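Local coordinates for protein ribulose bisphosphate carboxylase (Pyrococcus horikoshii, PDB 2D69) that probably catalyses the carboxylation of ribulose 1,5-bisphosphate to two molecules of 3-phosphoglycerate with the aid of magnesium, as part of an archaeal AMP degradation pathway, at residues Arg390-Ala395 with Val400-Lys405; Gly374-Gly377 with Gly381-Ala384; Leu351-Met356 with Lys413-Glu418; Pro357-Leu362 with Leu367-Gly372. All coordinates share one frame; numbering follows the deposited sequence.

Contact 1 (Arg390-Ala395 with Val400-Lys405)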
# COMPACT_ATOMS: atom_id res chain seq x y z
N ARG A 390 20.25 1.30 46.11
CA ARG A 390 19.42 2.53 46.18
C ARG A 390 19.67 3.27 47.49
O ARG A 390 19.68 4.49 47.50
CB ARG A 390 17.94 2.22 46.02
CG ARG A 390 17.49 1.91 44.55
CD ARG A 390 17.41 3.15 43.60
NE ARG A 390 16.52 4.17 44.19
CZ ARG A 390 15.19 4.15 44.16
NH1 ARG A 390 14.53 3.19 43.53
NH2 ARG A 390 14.49 5.14 44.70
N ASP A 391 19.88 2.56 48.59
CA ASP A 391 20.07 3.21 49.87
C ASP A 391 21.44 3.85 49.94
O ASP A 391 21.59 4.94 50.48
CB ASP A 391 19.94 2.23 51.00
CG ASP A 391 18.50 1.83 51.27
OD1 ASP A 391 17.52 2.49 50.80
OD2 ASP A 391 18.25 0.87 51.98
N ALA A 392 22.45 3.19 49.38
CA ALA A 392 23.77 3.77 49.36
C ALA A 392 23.80 5.05 48.52
O ALA A 392 24.50 5.98 48.87
CB ALA A 392 24.83 2.77 48.88
N ILE A 393 23.05 5.10 47.42
CA ILE A 393 22.98 6.30 46.58
C ILE A 393 22.22 7.42 47.32
O ILE A 393 22.66 8.56 47.33
CB ILE A 393 22.34 5.97 45.20
CG1 ILE A 393 23.28 5.10 44.36
CG2 ILE A 393 22.00 7.22 44.44
CD1 ILE A 393 22.56 4.29 43.31
N ASP A 394 21.13 7.10 48.00
CA ASP A 394 20.41 8.13 48.74
C ASP A 394 21.33 8.74 49.81
O ASP A 394 21.34 9.94 49.99
CB ASP A 394 19.16 7.58 49.40
CG ASP A 394 18.06 7.30 48.42
OD1 ASP A 394 18.05 7.86 47.31
OD2 ASP A 394 17.14 6.52 48.72
N ALA A 395 22.13 7.90 50.48
CA ALA A 395 23.11 8.36 51.45
C ALA A 395 24.22 9.21 50.82
O ALA A 395 24.56 10.26 51.34
CB ALA A 395 23.70 7.18 52.22
N VAL A 400 25.31 11.52 53.96
CA VAL A 400 25.12 10.68 55.17
C VAL A 400 26.12 9.54 55.07
O VAL A 400 26.27 8.93 54.00
CB VAL A 400 23.68 10.13 55.22
CG1 VAL A 400 23.49 9.05 56.30
CG2 VAL A 400 22.69 11.26 55.37
N ASP A 401 26.81 9.26 56.18
CA ASP A 401 27.81 8.16 56.24
C ASP A 401 27.12 6.82 55.94
O ASP A 401 26.01 6.58 56.40
CB ASP A 401 28.48 8.17 57.63
CG ASP A 401 29.41 6.99 57.86
OD1 ASP A 401 30.26 6.66 57.00
OD2 ASP A 401 29.39 6.33 58.93
N LEU A 402 27.76 5.97 55.16
CA LEU A 402 27.19 4.65 54.86
C LEU A 402 26.89 3.79 56.11
O LEU A 402 25.82 3.16 56.19
CB LEU A 402 28.09 3.88 53.88
CG LEU A 402 28.24 4.43 52.47
CD1 LEU A 402 28.91 3.38 51.61
CD2 LEU A 402 26.87 4.81 51.87
N ASP A 403 27.79 3.81 57.11
CA ASP A 403 27.51 3.07 58.34
C ASP A 403 26.35 3.71 59.13
O ASP A 403 25.62 3.01 59.79
CB ASP A 403 28.75 2.92 59.21
CG ASP A 403 29.86 2.08 58.55
OD1 ASP A 403 29.58 1.06 57.88
OD2 ASP A 403 31.06 2.37 58.70
N GLU A 404 26.16 5.03 59.04
CA GLU A 404 24.96 5.65 59.66
C GLU A 404 23.67 5.23 58.95
O GLU A 404 22.64 5.03 59.58
CB GLU A 404 25.05 7.19 59.70
CG GLU A 404 26.02 7.73 60.73
CD GLU A 404 25.45 7.75 62.15
OE1 GLU A 404 24.62 6.87 62.49
OE2 GLU A 404 25.83 8.66 62.92
N LYS A 405 23.73 5.11 57.64
CA LYS A 405 22.55 4.73 56.85
C LYS A 405 22.18 3.26 57.10
O LYS A 405 21.02 2.89 57.07
CB LYS A 405 22.82 4.98 55.36
CG LYS A 405 21.64 4.69 54.44
CD LYS A 405 20.51 5.69 54.59
CE LYS A 405 19.37 5.33 53.65
NZ LYS A 405 18.40 6.40 53.45
O HOH W 1 17.13 5.26 51.08

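Contact 2 (Gly374-Gly377 with Gly381-Ala384)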
# COMPACT_ATOMS: atom_id res chain seq x y z
N GLY A 374 27.27 -6.89 42.18
CA GLY A 374 27.01 -6.34 43.51
C GLY A 374 25.55 -6.54 43.93
O GLY A 374 25.25 -6.85 45.08
N VAL A 375 24.65 -6.42 42.99
CA VAL A 375 23.24 -6.60 43.26
C VAL A 375 22.86 -8.08 43.29
O VAL A 375 22.26 -8.56 44.24
CB VAL A 375 22.39 -5.79 42.22
CG1 VAL A 375 20.94 -6.17 42.30
CG2 VAL A 375 22.56 -4.31 42.49
N MET A 376 23.23 -8.81 42.25
CA MET A 376 22.92 -10.25 42.13
C MET A 376 23.59 -11.07 43.24
O MET A 376 23.09 -12.11 43.62
CB MET A 376 23.36 -10.78 40.75
CG MET A 376 22.50 -10.26 39.58
SD MET A 376 20.73 -10.77 39.56
CE MET A 376 20.81 -12.51 39.80
N GLY A 377 24.68 -10.54 43.80
CA GLY A 377 25.45 -11.23 44.81
C GLY A 377 25.10 -10.98 46.26
O GLY A 377 25.72 -11.56 47.17
N GLY A 381 19.81 -11.93 48.52
CA GLY A 381 19.22 -12.11 47.20
C GLY A 381 19.14 -10.80 46.43
O GLY A 381 19.41 -9.74 46.97
N PRO A 382 18.80 -10.89 45.15
CA PRO A 382 18.82 -9.71 44.26
C PRO A 382 17.87 -8.58 44.67
O PRO A 382 18.23 -7.44 44.52
CB PRO A 382 18.46 -10.28 42.88
CG PRO A 382 17.97 -11.66 43.10
CD PRO A 382 18.44 -12.14 44.46
N ARG A 383 16.70 -8.87 45.19
CA ARG A 383 15.83 -7.79 45.66
C ARG A 383 16.52 -6.98 46.74
O ARG A 383 16.53 -5.75 46.70
CB ARG A 383 14.55 -8.36 46.24
CG ARG A 383 13.37 -7.43 46.30
CD ARG A 383 12.36 -7.96 47.26
NE ARG A 383 10.97 -7.79 46.87
CZ ARG A 383 10.22 -8.67 46.20
NH1 ARG A 383 10.71 -9.80 45.71
NH2 ARG A 383 8.95 -8.37 45.97
N ALA A 384 17.11 -7.66 47.71
CA ALA A 384 17.81 -6.99 48.78
C ALA A 384 19.01 -6.24 48.28
O ALA A 384 19.32 -5.16 48.77
CB ALA A 384 18.24 -7.98 49.88

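Contact 3 (Leu351-Met356 with Lys413-Glu418)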
# COMPACT_ATOMS: atom_id res chain seq x y z
N LEU A 351 30.86 -2.48 40.39
CA LEU A 351 30.30 -1.54 41.34
C LEU A 351 29.40 -2.25 42.36
O LEU A 351 28.76 -3.26 42.06
CB LEU A 351 29.54 -0.44 40.62
CG LEU A 351 30.39 0.31 39.58
CD1 LEU A 351 29.56 1.26 38.81
CD2 LEU A 351 31.55 1.05 40.22
N HIS A 352 29.40 -1.73 43.56
CA HIS A 352 28.53 -2.23 44.62
C HIS A 352 28.29 -1.08 45.58
O HIS A 352 28.95 -0.04 45.45
CB HIS A 352 29.21 -3.42 45.29
CG HIS A 352 30.50 -3.08 45.97
ND1 HIS A 352 31.73 -3.32 45.40
CD2 HIS A 352 30.75 -2.52 47.18
CE1 HIS A 352 32.69 -2.95 46.24
NE2 HIS A 352 32.12 -2.45 47.32
N PRO A 353 27.37 -1.23 46.51
CA PRO A 353 26.90 -0.11 47.34
C PRO A 353 27.97 0.71 48.06
O PRO A 353 27.84 1.95 48.13
CB PRO A 353 25.96 -0.79 48.34
CG PRO A 353 25.43 -1.97 47.56
CD PRO A 353 26.63 -2.48 46.84
N GLY A 354 29.00 0.05 48.61
CA GLY A 354 30.10 0.73 49.28
C GLY A 354 30.94 1.65 48.38
O GLY A 354 31.69 2.48 48.85
N LEU A 355 30.79 1.54 47.07
CA LEU A 355 31.53 2.43 46.18
C LEU A 355 30.74 3.64 45.77
O LEU A 355 31.29 4.49 45.08
CB LEU A 355 31.97 1.67 44.94
CG LEU A 355 32.90 0.49 45.23
CD1 LEU A 355 33.43 -0.07 43.92
CD2 LEU A 355 34.04 0.89 46.14
N MET A 356 29.47 3.76 46.19
CA MET A 356 28.63 4.81 45.63
C MET A 356 29.09 6.20 46.08
O MET A 356 29.10 7.10 45.27
CB MET A 356 27.14 4.60 45.93
CG MET A 356 26.53 3.35 45.31
SD MET A 356 26.50 3.40 43.53
CE MET A 356 27.98 2.41 43.12
N LYS A 413 23.41 -2.71 55.42
CA LYS A 413 24.27 -3.23 56.50
C LYS A 413 24.93 -4.56 56.08
O LYS A 413 26.12 -4.73 56.26
CB LYS A 413 23.48 -3.38 57.80
CG LYS A 413 24.33 -3.52 59.09
CD LYS A 413 23.43 -3.83 60.27
CE LYS A 413 24.03 -3.42 61.60
NZ LYS A 413 23.34 -4.14 62.73
N LYS A 414 24.17 -5.47 55.48
CA LYS A 414 24.71 -6.79 55.11
C LYS A 414 25.72 -6.69 53.98
O LYS A 414 26.70 -7.42 53.94
CB LYS A 414 23.62 -7.78 54.69
CG LYS A 414 23.82 -9.21 55.21
CD LYS A 414 22.70 -9.58 56.19
CE LYS A 414 22.60 -11.08 56.47
NZ LYS A 414 22.20 -11.27 57.94
N SER A 415 25.44 -5.78 53.05
CA SER A 415 26.28 -5.58 51.90
C SER A 415 27.65 -5.08 52.39
O SER A 415 28.67 -5.55 51.92
CB SER A 415 25.62 -4.55 50.94
OG SER A 415 26.47 -4.21 49.86
N LEU A 416 27.65 -4.11 53.29
CA LEU A 416 28.91 -3.57 53.85
C LEU A 416 29.73 -4.64 54.61
O LEU A 416 30.95 -4.76 54.45
CB LEU A 416 28.61 -2.37 54.78
CG LEU A 416 28.07 -1.13 54.03
CD1 LEU A 416 27.75 -0.02 55.02
CD2 LEU A 416 28.99 -0.61 52.88
N ARG A 417 29.05 -5.45 55.39
CA ARG A 417 29.72 -6.50 56.15
C ARG A 417 30.36 -7.51 55.17
O ARG A 417 31.51 -7.90 55.36
CB ARG A 417 28.68 -7.11 57.08
CG ARG A 417 29.14 -8.12 58.10
CD ARG A 417 27.94 -8.78 58.83
NE ARG A 417 27.69 -10.14 58.32
CZ ARG A 417 28.23 -11.25 58.86
NH1 ARG A 417 29.04 -11.16 59.91
NH2 ARG A 417 27.97 -12.46 58.33
N GLU A 418 29.67 -7.87 54.08
CA GLU A 418 30.21 -8.85 53.12
C GLU A 418 31.49 -8.44 52.42
O GLU A 418 32.35 -9.27 52.19
CB GLU A 418 29.22 -9.16 52.00
CG GLU A 418 28.34 -10.34 52.29
CD GLU A 418 29.04 -11.70 52.30
OE1 GLU A 418 29.99 -11.92 51.48
OE2 GLU A 418 28.59 -12.56 53.13
O HOH W 2 28.75 -3.07 49.44

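Contact 4 (Pro357-Leu362 with Leu367-Gly372). With SO4 (sulfate ion), chain E.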
# COMPACT_ATOMS: atom_id res chain seq x y z
N PRO A 357 29.45 6.41 47.35
CA PRO A 357 30.00 7.73 47.76
C PRO A 357 31.18 8.19 46.90
O PRO A 357 31.12 9.30 46.40
CB PRO A 357 30.37 7.52 49.23
CG PRO A 357 29.37 6.49 49.72
CD PRO A 357 29.28 5.50 48.51
N GLU A 358 32.17 7.35 46.67
CA GLU A 358 33.33 7.72 45.88
C GLU A 358 32.94 7.95 44.41
O GLU A 358 33.35 8.96 43.77
CB GLU A 358 34.40 6.63 45.99
CG GLU A 358 35.75 6.97 45.37
CD GLU A 358 36.72 5.78 45.25
OE1 GLU A 358 36.41 4.64 45.70
OE2 GLU A 358 37.85 6.01 44.71
N LEU A 359 32.12 7.05 43.87
CA LEU A 359 31.69 7.17 42.48
C LEU A 359 31.00 8.51 42.22
O LEU A 359 31.36 9.23 41.30
CB LEU A 359 30.79 6.00 42.09
CG LEU A 359 30.30 6.05 40.65
CD1 LEU A 359 31.47 5.80 39.71
CD2 LEU A 359 29.18 5.03 40.42
N ILE A 360 30.07 8.88 43.09
CA ILE A 360 29.35 10.13 42.98
C ILE A 360 30.21 11.39 43.24
O ILE A 360 30.12 12.37 42.48
CB ILE A 360 28.06 10.07 43.83
CG1 ILE A 360 27.07 9.10 43.17
CG2 ILE A 360 27.43 11.44 43.97
CD1 ILE A 360 25.93 8.68 44.06
N ARG A 361 31.07 11.35 44.26
CA ARG A 361 31.98 12.46 44.52
C ARG A 361 32.81 12.79 43.28
O ARG A 361 32.94 13.95 42.90
CB ARG A 361 32.94 12.08 45.64
CG ARG A 361 33.60 13.21 46.35
CD ARG A 361 34.55 12.70 47.46
NE ARG A 361 35.88 12.54 46.87
CZ ARG A 361 36.55 11.39 46.68
NH1 ARG A 361 37.73 11.44 46.09
NH2 ARG A 361 36.09 10.20 47.12
N LEU A 362 33.35 11.74 42.66
CA LEU A 362 34.25 11.89 41.50
C LEU A 362 33.54 12.15 40.16
O LEU A 362 34.09 12.84 39.29
CB LEU A 362 35.12 10.64 41.34
CG LEU A 362 36.20 10.43 42.43
CD1 LEU A 362 36.96 9.14 42.17
CD2 LEU A 362 37.19 11.59 42.52
N LEU A 367 24.51 10.15 36.09
CA LEU A 367 25.06 8.86 35.73
C LEU A 367 23.97 7.83 35.68
O LEU A 367 22.97 7.90 36.41
CB LEU A 367 26.06 8.35 36.77
CG LEU A 367 27.31 9.17 37.05
CD1 LEU A 367 28.02 8.54 38.22
CD2 LEU A 367 28.24 9.25 35.85
N VAL A 368 24.15 6.85 34.81
CA VAL A 368 23.45 5.61 34.97
C VAL A 368 24.43 4.64 35.58
O VAL A 368 25.52 4.44 35.01
CB VAL A 368 22.97 5.09 33.63
CG1 VAL A 368 22.31 3.75 33.81
CG2 VAL A 368 22.02 6.10 32.96
N ILE A 369 24.06 4.01 36.69
CA ILE A 369 25.03 3.18 37.42
C ILE A 369 24.64 1.73 37.28
O ILE A 369 23.57 1.32 37.77
CB ILE A 369 25.03 3.58 38.88
CG1 ILE A 369 25.61 4.98 39.04
CG2 ILE A 369 25.84 2.58 39.72
CD1 ILE A 369 25.35 5.56 40.42
N GLN A 370 25.44 0.95 36.57
CA GLN A 370 25.11 -0.46 36.35
C GLN A 370 25.87 -1.27 37.41
O GLN A 370 27.10 -1.25 37.42
CB GLN A 370 25.53 -0.93 34.96
CG GLN A 370 24.97 -2.34 34.54
CD GLN A 370 25.61 -3.53 35.29
OE1 GLN A 370 24.89 -4.40 35.82
NE2 GLN A 370 26.96 -3.58 35.35
N ALA A 371 25.14 -1.97 38.26
CA ALA A 371 25.76 -2.74 39.34
C ALA A 371 25.22 -4.14 39.41
O ALA A 371 24.66 -4.55 40.44
CB ALA A 371 25.62 -2.04 40.66
N GLY A 372 25.53 -4.90 38.36
CA GLY A 372 25.34 -6.34 38.25
C GLY A 372 25.70 -7.27 39.40
O GLY A 372 24.81 -7.68 40.14
S SO4 E . 29.44 -6.24 36.97
O1 SO4 E . 29.35 -7.54 37.61
O2 SO4 E . 30.81 -5.76 36.98
O3 SO4 E . 29.04 -6.43 35.59
O4 SO4 E . 28.54 -5.30 37.60

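Contact 1 (Arg390-Ala395 with Val400-Lys405)
K405 lies along the flank of A395 and D391, where the long last helix of the alpha/beta barrel, 382-398, gives way to the short helix 402-405. A tight turn joins the two helices, and a single direct hydrogen bond joins 390-395 to 400-405: V400 N donates to A395 O at 3.0 Å, with an N-H...O angle of 165°. V400 lies five residues after A395, so the bond closes the turn at the end of helix 382-398. At the start of the second helix D401 is the N-cap, and its OD2 takes a weak bond from E404 N.

The apolar part centres on the methyl of A395. It meets CB of V400 at 4.2 Å and CD2 of L402 at 4.0 Å, while the aliphatic stem of K405 passes with CG 3.9 Å from it. L402 reaches in with CD2, which also lies near the methyl of A392; beyond it, L402 packs on L416, and A392 on L412, of helix 410-422.

The polar part is indirect. With CG of K405 anti to the backbone N (chi1 -177°) and a bend at chi2, the chain runs along helix 382-398 and carries NZ toward two acids one turn apart on it, D391 and D394. NZ stays 4.8 Å from D391 OD1, too far for a salt bridge, and a water fills the gap. The second carboxylate oxygen of D391 is held by S409. The bridging water accepts from K405 NZ and donates to D391 OD1 and to D394 OD2, the latter at 2.7 Å.

Contact 2 (Gly374-Gly377 with Gly381-Ala384)
M376 and P382 supply the apolar half of this small buried contact. The sulfur of M376, rather than its terminal methyl, does the touching: SD lies 4.1 Å from CB of P382, and the two side chains cross at a slant. The CA-CB bond of M376 points away from P382, but the chain bends at chi2 (-64°) and again at chi3, which brings the sulfur back to the CB corner of the proline ring. I173 of helix 167-179 packs against both residues, and so does W59 of a second subunit; M376 also packs on K160, the predicted catalytic proton acceptor.

The other half is side chain and backbone against backbone. V375 O approaches CA of P382 to 3.6 Å, and CG1 of V375 comes to 3.7 Å from P382 O. This is the turn between helix 372-376, just after the last strand of the alpha/beta barrel, and the long helix 382-398. G381, at the N-cap of the long helix, takes a positive phi of 106°, a backbone shape that glycine adopts easily.

Polar ties run outward. M376 O is hydrogen-bonded to T57 OG1 of the second subunit, and R383 forms a salt bridge with E176.

Contact 3 (Leu351-Met356 with Lys413-Glu418)
S415 turns its hydroxyl onto the ring of P353, joining helix 410-422 to the loop that follows strand 344-348 of the alpha/beta barrel. OG, anti to the backbone N at chi1 174°, projects from the helix toward the loop and stands over the CG-CD edge of the proline ring, 3.4 Å from CG and 3.5 Å from CD. The approach is a van der Waals one, with the oxygen against ring carbons. P353 has other neighbours: A388 and A392 of helix 382-398, and L412, about one turn before S415.

One residue along, L416 meets G354. Its CA-CB bond runs across the contact rather than into it, and with CG anti to the carbonyl carbon (chi1 -68°) the CD2 branch swings over to the loop. CD2 comes to 4.0 Å from CA of G354, so methyl meets bare backbone. L402 and D403 lie against the same leucine, which therefore sits between the loop and the short helix 402-405.

Two backbone bonds fold the loop on itself. L355 N donates to H352 O at 2.9 Å, and M356 N donates to P353 O. Within this turn CG of L355 lies 3.5 Å above one face of the H352 imidazole, displaced toward its rim.

Polar contact between the two segments goes through one water. S415 OG is 2.6 Å from it, in a hydrogen bond, and the same water accepts from G354 N at 3.2 Å.

Contact 4 (Pro357-Leu362 with Leu367-Gly372)
Two oxygens grip Q370 NE2: it donates to O4 of a bound sulfate at 3.2 Å, with an N-H...O angle of 154°, and is hydrogen-bonded to S348 OG. At the other end of the amide, OE1 accepts from V158 N and takes a weak bond from G372 N. With both ends engaged, the rotation of the amide is fixed. G350 N and G373 N also bind the sulfate, which probably came from the crystallisation liquor.

On the opposite side of strand 368-370 the contact with helix 356-363 is wholly apolar. L359 extends from the helix with CG anti to its backbone N (chi1 -180°) and meets I369 tip to tip, CD2 lying 3.8 Å from CG1 and 3.9 Å from CD1. L367 reaches L359 at a slant, its CD1 4.2 Å from L359 CG. L351 touches L359, and P153 packs on both L367 and I369.

Helix and strand belong to the beta-alpha-beta unit 344-348, 356-363, 368-370 of the barrel. Q370, A371 and G372 are predicted substrate-binding residues, and the sulfate among the backbone amides is consistent with a phosphate site of Rubisco at the C-terminal ends of the barrel strands.

From the N terminus, the chain leaves barrel strand 344-348 through loop 351-356, the first half of contact 3. Contact 4 closes first, folding helix 356-363 onto strand 368-370. Contact 2 follows directly, closing the short turn between helix 372-376 and helix 382-398. Contact 1 then closes the corner from helix 382-398 to helix 402-405. Contact 3 closes last, when helix 410-422 returns to the loop, so contacts 4, 2 and 1 lie in series, all nested inside it and none crossing. Contacts 1, 3 and 4 touch one another: L402 meets G354 and P357, and M356 bridges I393 and I369. Contact 2 touches contact 3 where G374 meets H352, and shares helix 382-398 with contact 1.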